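Local coordinates for protein taurocyamine kinase (PDB 4WOD) that reversibly transfers the phosphoryl group of ATP to taurocyamine, giving the phosphagen N-phosphotaurocyamine and ADP, at residues L369-L372 and A373-E377; D30-K33 and K34-T38. The protein carries 4 engineered substitutions. One frame throughout, in Å; residues are numbered along the deposited sequence.

Contact 1 of 2, residues L369-L372 and A373-E377; sequences LTYL and AKLLE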
# COMPACT_ATOMS: atom_id res chain seq x y z
N LEU A 369 7.81 11.79 17.40
CA LEU A 369 8.58 10.70 17.97
C LEU A 369 7.79 9.89 19.01
O LEU A 369 7.82 8.66 18.99
CB LEU A 369 9.85 11.25 18.60
CG LEU A 369 10.74 10.24 19.33
CD1 LEU A 369 11.11 9.05 18.41
CD2 LEU A 369 11.97 10.95 19.87
N THR A 370 7.08 10.56 19.90
CA THR A 370 6.36 9.82 20.95
C THR A 370 5.19 9.02 20.40
O THR A 370 4.80 8.00 20.99
CB THR A 370 5.84 10.74 22.06
OG1 THR A 370 5.02 11.76 21.47
CG2 THR A 370 7.01 11.38 22.80
N TYR A 371 4.63 9.45 19.27
CA TYR A 371 3.58 8.69 18.60
C TYR A 371 4.15 7.40 18.00
O TYR A 371 3.58 6.31 18.16
CB TYR A 371 2.91 9.52 17.50
CG TYR A 371 1.85 8.76 16.69
CD1 TYR A 371 0.55 8.64 17.16
CD2 TYR A 371 2.15 8.19 15.46
CE1 TYR A 371 -0.42 7.96 16.44
CE2 TYR A 371 1.19 7.51 14.72
CZ TYR A 371 -0.10 7.39 15.22
OH TYR A 371 -1.08 6.72 14.50
N LEU A 372 5.27 7.54 17.30
CA LEU A 372 5.93 6.38 16.71
C LEU A 372 6.46 5.44 17.77
O LEU A 372 6.49 4.23 17.57
CB LEU A 372 7.07 6.82 15.78
CG LEU A 372 6.58 7.53 14.52
CD1 LEU A 372 7.77 8.05 13.66
CD2 LEU A 372 5.66 6.64 13.70
N ALA A 373 6.90 5.98 18.91
CA ALA A 373 7.40 5.14 19.99
C ALA A 373 6.28 4.24 20.54
O ALA A 373 6.54 3.12 20.98
CB ALA A 373 8.00 6.00 21.09
N LYS A 374 5.05 4.73 20.51
CA LYS A 374 3.91 3.91 20.95
C LYS A 374 3.68 2.78 19.96
O LYS A 374 3.52 1.63 20.36
CB LYS A 374 2.65 4.76 21.11
CG LYS A 374 2.77 5.84 22.18
CD LYS A 374 1.41 6.35 22.65
CE LYS A 374 1.18 7.82 22.26
NZ LYS A 374 1.41 8.77 23.40
N LEU A 375 3.70 3.07 18.66
CA LEU A 375 3.53 1.98 17.68
C LEU A 375 4.64 0.93 17.81
O LEU A 375 4.40 -0.28 17.62
CB LEU A 375 3.48 2.53 16.24
CG LEU A 375 2.29 3.42 15.87
CD1 LEU A 375 2.44 3.99 14.47
CD2 LEU A 375 0.99 2.66 16.00
N LEU A 376 5.84 1.38 18.15
CA LEU A 376 7.01 0.50 18.26
C LEU A 376 6.91 -0.45 19.46
O LEU A 376 7.62 -1.45 19.52
CB LEU A 376 8.28 1.35 18.36
CG LEU A 376 9.64 0.66 18.24
CD1 LEU A 376 9.80 -0.08 16.90
CD2 LEU A 376 10.76 1.70 18.45
N GLU A 377 6.00 -0.17 20.39
CA GLU A 377 5.82 -1.04 21.55
C GLU A 377 5.45 -2.47 21.17
O GLU A 377 5.63 -3.39 21.96
CB GLU A 377 4.76 -0.45 22.49
CG GLU A 377 5.22 0.85 23.09
CD GLU A 377 4.39 1.28 24.28
OE1 GLU A 377 3.40 0.59 24.61
OE2 GLU A 377 4.72 2.33 24.87

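Contact 2 of 2, residues D30-K33 and K34-T38; sequences DIVK and KYQAT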
# COMPACT_ATOMS: atom_id res chain seq x y z
N ASP A 30 -17.32 -24.93 -13.35
CA ASP A 30 -18.37 -25.64 -12.62
C ASP A 30 -19.55 -24.71 -12.34
O ASP A 30 -20.71 -25.13 -12.39
CB ASP A 30 -17.83 -26.21 -11.30
CG ASP A 30 -16.88 -27.38 -11.52
OD1 ASP A 30 -16.81 -27.88 -12.67
OD2 ASP A 30 -16.22 -27.79 -10.55
N ILE A 31 -19.24 -23.46 -12.03
CA ILE A 31 -20.27 -22.47 -11.74
C ILE A 31 -21.12 -22.20 -12.98
O ILE A 31 -22.35 -22.15 -12.91
CB ILE A 31 -19.65 -21.15 -11.23
CG1 ILE A 31 -19.23 -21.28 -9.75
CG2 ILE A 31 -20.63 -19.97 -11.43
CD1 ILE A 31 -20.41 -21.44 -8.75
N VAL A 32 -20.47 -22.05 -14.12
CA VAL A 32 -21.17 -21.85 -15.39
C VAL A 32 -22.07 -23.04 -15.71
O VAL A 32 -23.23 -22.88 -16.10
CB VAL A 32 -20.19 -21.63 -16.55
CG1 VAL A 32 -20.91 -21.70 -17.92
CG2 VAL A 32 -19.49 -20.30 -16.40
N LYS A 33 -21.54 -24.24 -15.52
CA LYS A 33 -22.28 -25.47 -15.79
C LYS A 33 -23.51 -25.58 -14.90
O LYS A 33 -24.59 -25.98 -15.35
CB LYS A 33 -21.38 -26.68 -15.59
CG LYS A 33 -21.95 -27.97 -16.13
CD LYS A 33 -20.81 -28.91 -16.48
CE LYS A 33 -19.80 -28.19 -17.37
NZ LYS A 33 -18.46 -28.86 -17.41
N LYS A 34 -23.35 -25.20 -13.64
CA LYS A 34 -24.45 -25.28 -12.69
C LYS A 34 -25.57 -24.29 -13.01
O LYS A 34 -26.74 -24.64 -12.92
CB LYS A 34 -23.93 -25.03 -11.28
CG LYS A 34 -25.01 -25.14 -10.22
CD LYS A 34 -24.41 -25.13 -8.83
CE LYS A 34 -25.46 -25.57 -7.82
NZ LYS A 34 -24.98 -25.38 -6.43
N TYR A 35 -25.22 -23.06 -13.40
CA TYR A 35 -26.20 -21.98 -13.44
C TYR A 35 -26.61 -21.45 -14.82
O TYR A 35 -27.39 -20.51 -14.91
CB TYR A 35 -25.67 -20.80 -12.62
CG TYR A 35 -25.57 -21.05 -11.12
CD1 TYR A 35 -26.65 -21.55 -10.40
CD2 TYR A 35 -24.40 -20.75 -10.44
CE1 TYR A 35 -26.55 -21.76 -9.02
CE2 TYR A 35 -24.29 -20.95 -9.07
CZ TYR A 35 -25.36 -21.44 -8.37
OH TYR A 35 -25.25 -21.62 -7.01
N GLN A 36 -26.10 -22.03 -15.90
CA GLN A 36 -26.27 -21.36 -17.19
C GLN A 36 -27.71 -21.36 -17.71
O GLN A 36 -28.04 -20.60 -18.62
CB GLN A 36 -25.35 -21.98 -18.25
CG GLN A 36 -25.51 -23.47 -18.36
CD GLN A 36 -24.68 -24.07 -19.48
OE1 GLN A 36 -23.91 -23.37 -20.15
NE2 GLN A 36 -24.85 -25.37 -19.69
N ALA A 37 -28.57 -22.21 -17.14
CA ALA A 37 -29.98 -22.23 -17.52
C ALA A 37 -30.88 -21.77 -16.37
O ALA A 37 -32.10 -21.70 -16.53
CB ALA A 37 -30.41 -23.64 -18.00
N THR A 38 -30.29 -21.46 -15.23
CA THR A 38 -31.09 -21.08 -14.06
C THR A 38 -31.60 -19.63 -14.12
O THR A 38 -30.86 -18.71 -14.50
CB THR A 38 -30.27 -21.30 -12.78
OG1 THR A 38 -29.77 -22.64 -12.79
CG2 THR A 38 -31.13 -21.09 -11.54
O HOH W 1 -25.10 -26.86 -17.68

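Contact 1 of 2, residues L369-L372 and A373-E377
Tyr371 and Leu375 meet one turn apart on the short alpha-helix 369-376, in the second N-terminal phosphagen kinase domain of this duplicated chain. The ring of Tyr371 and the branched end of Leu375 lie aslant to each other, with CE2 of Tyr371 3.7 Å from CD1 of Leu375. Different first torsions bring them together: Tyr371 holds CG trans to its own nitrogen (chi1 176°), whereas Leu375 turns CG to the nitrogen side (chi1 -65°). The same Leu375 methyl also approaches Leu372, CD2 of Leu372 to CD1 of Leu375 being 4.2 Å, so one carbon serves both an i/i+3 and an i/i+4 neighbour. Helix 409-418 receives this apolar side: Leu369 and Leu372 pack on Ile413, and Leu375 packs on Tyr418. Ala373 rests instead against Ile395 of helix 392-398.

The backbone beneath is firm at Ala373 N to Leu369 O (2.8 Å) and at Leu376 N to Leu372 O (3.0 Å). Leu375 N donates to Tyr371 O over a longer 3.3 Å. Between these, Lys374 N is held more loosely, sharing its hydrogen in weak bonds with Thr370 O and Tyr371 O. The exposed Lys374 side chain bends at its third and fourth torsions and lays its aliphatic root along the preceding turn, with CG of Lys374 3.2 Å from Thr370 O.

Contact 2 of 2, residues D30-K33 and K34-T38
The phenol ring of Tyr35 has the CG2 methyl of Ile31 at its edge, in the ring plane, while CG of Lys34 lies over the centre of one face, 3.8 Å above the plane; the rings of Tyr35 and Phe73 meet edge-to-face. Ile31 CG2 comes within 4.0 Å of Tyr35 CD2, and the other branch of the isoleucine reaches further along the same side, with Ile31 CD1 3.9 Å from Tyr35 CE2. The isoleucine and the tyrosine, an i/i+4 pair, both lie on the short helix 29-35 in the first N-terminal phosphagen kinase domain; both pack on Leu46 of helix 46-55.

The extended side chain of Gln36, ending in a flat amide, runs slantwise past Val32. Its CG lies between the backbone nitrogen and carbonyl carbon (chi1 54°), which brings Gln36 CG to 3.3 Å from Val32 O. A water donates to Lys33 O and weakly accepts from Gln36 NE2, but both distances are unusually short and the bridge is doubtful.

Lys34 N donates to Asp30 O (2.9 Å) and Tyr35 N to Ile31 O (3.1 Å), with a weaker second bond from Tyr35 N to Val32 O. A type I turn from Tyr35 to Thr38 follows, closed by Thr38 N on Tyr35 O.

Asp75 holds the polar ends of Tyr35 and Lys34: its backbone N bonds Tyr35 OH, and its carboxylate forms a salt bridge with Lys34 NZ. The phenol oxygen and the lysine tip are thus tied to one residue, and the carboxylate would favour a charged Lys34.

Contacts 1 and 2 are both local contacts along a short helix, contact 2 running on into a beta turn, but they belong to different copies of the duplicated kinase: residues 30-38 lie in the first N-terminal domain and residues 369-377 in the second. Their centres are 53 Å apart and their nearest atoms about 41 Å, on opposite sides of the chain's centre, so neither touches the other. Contact 1 lies nearer the middle of the molecule, 21 Å from the chain's centre, against 37 Å for contact 2. The bound arginine occupies the pocket of the first copy, lined by Arg63, Tyr84, Glu222 and Cys268 among others; both contacts stand away from it.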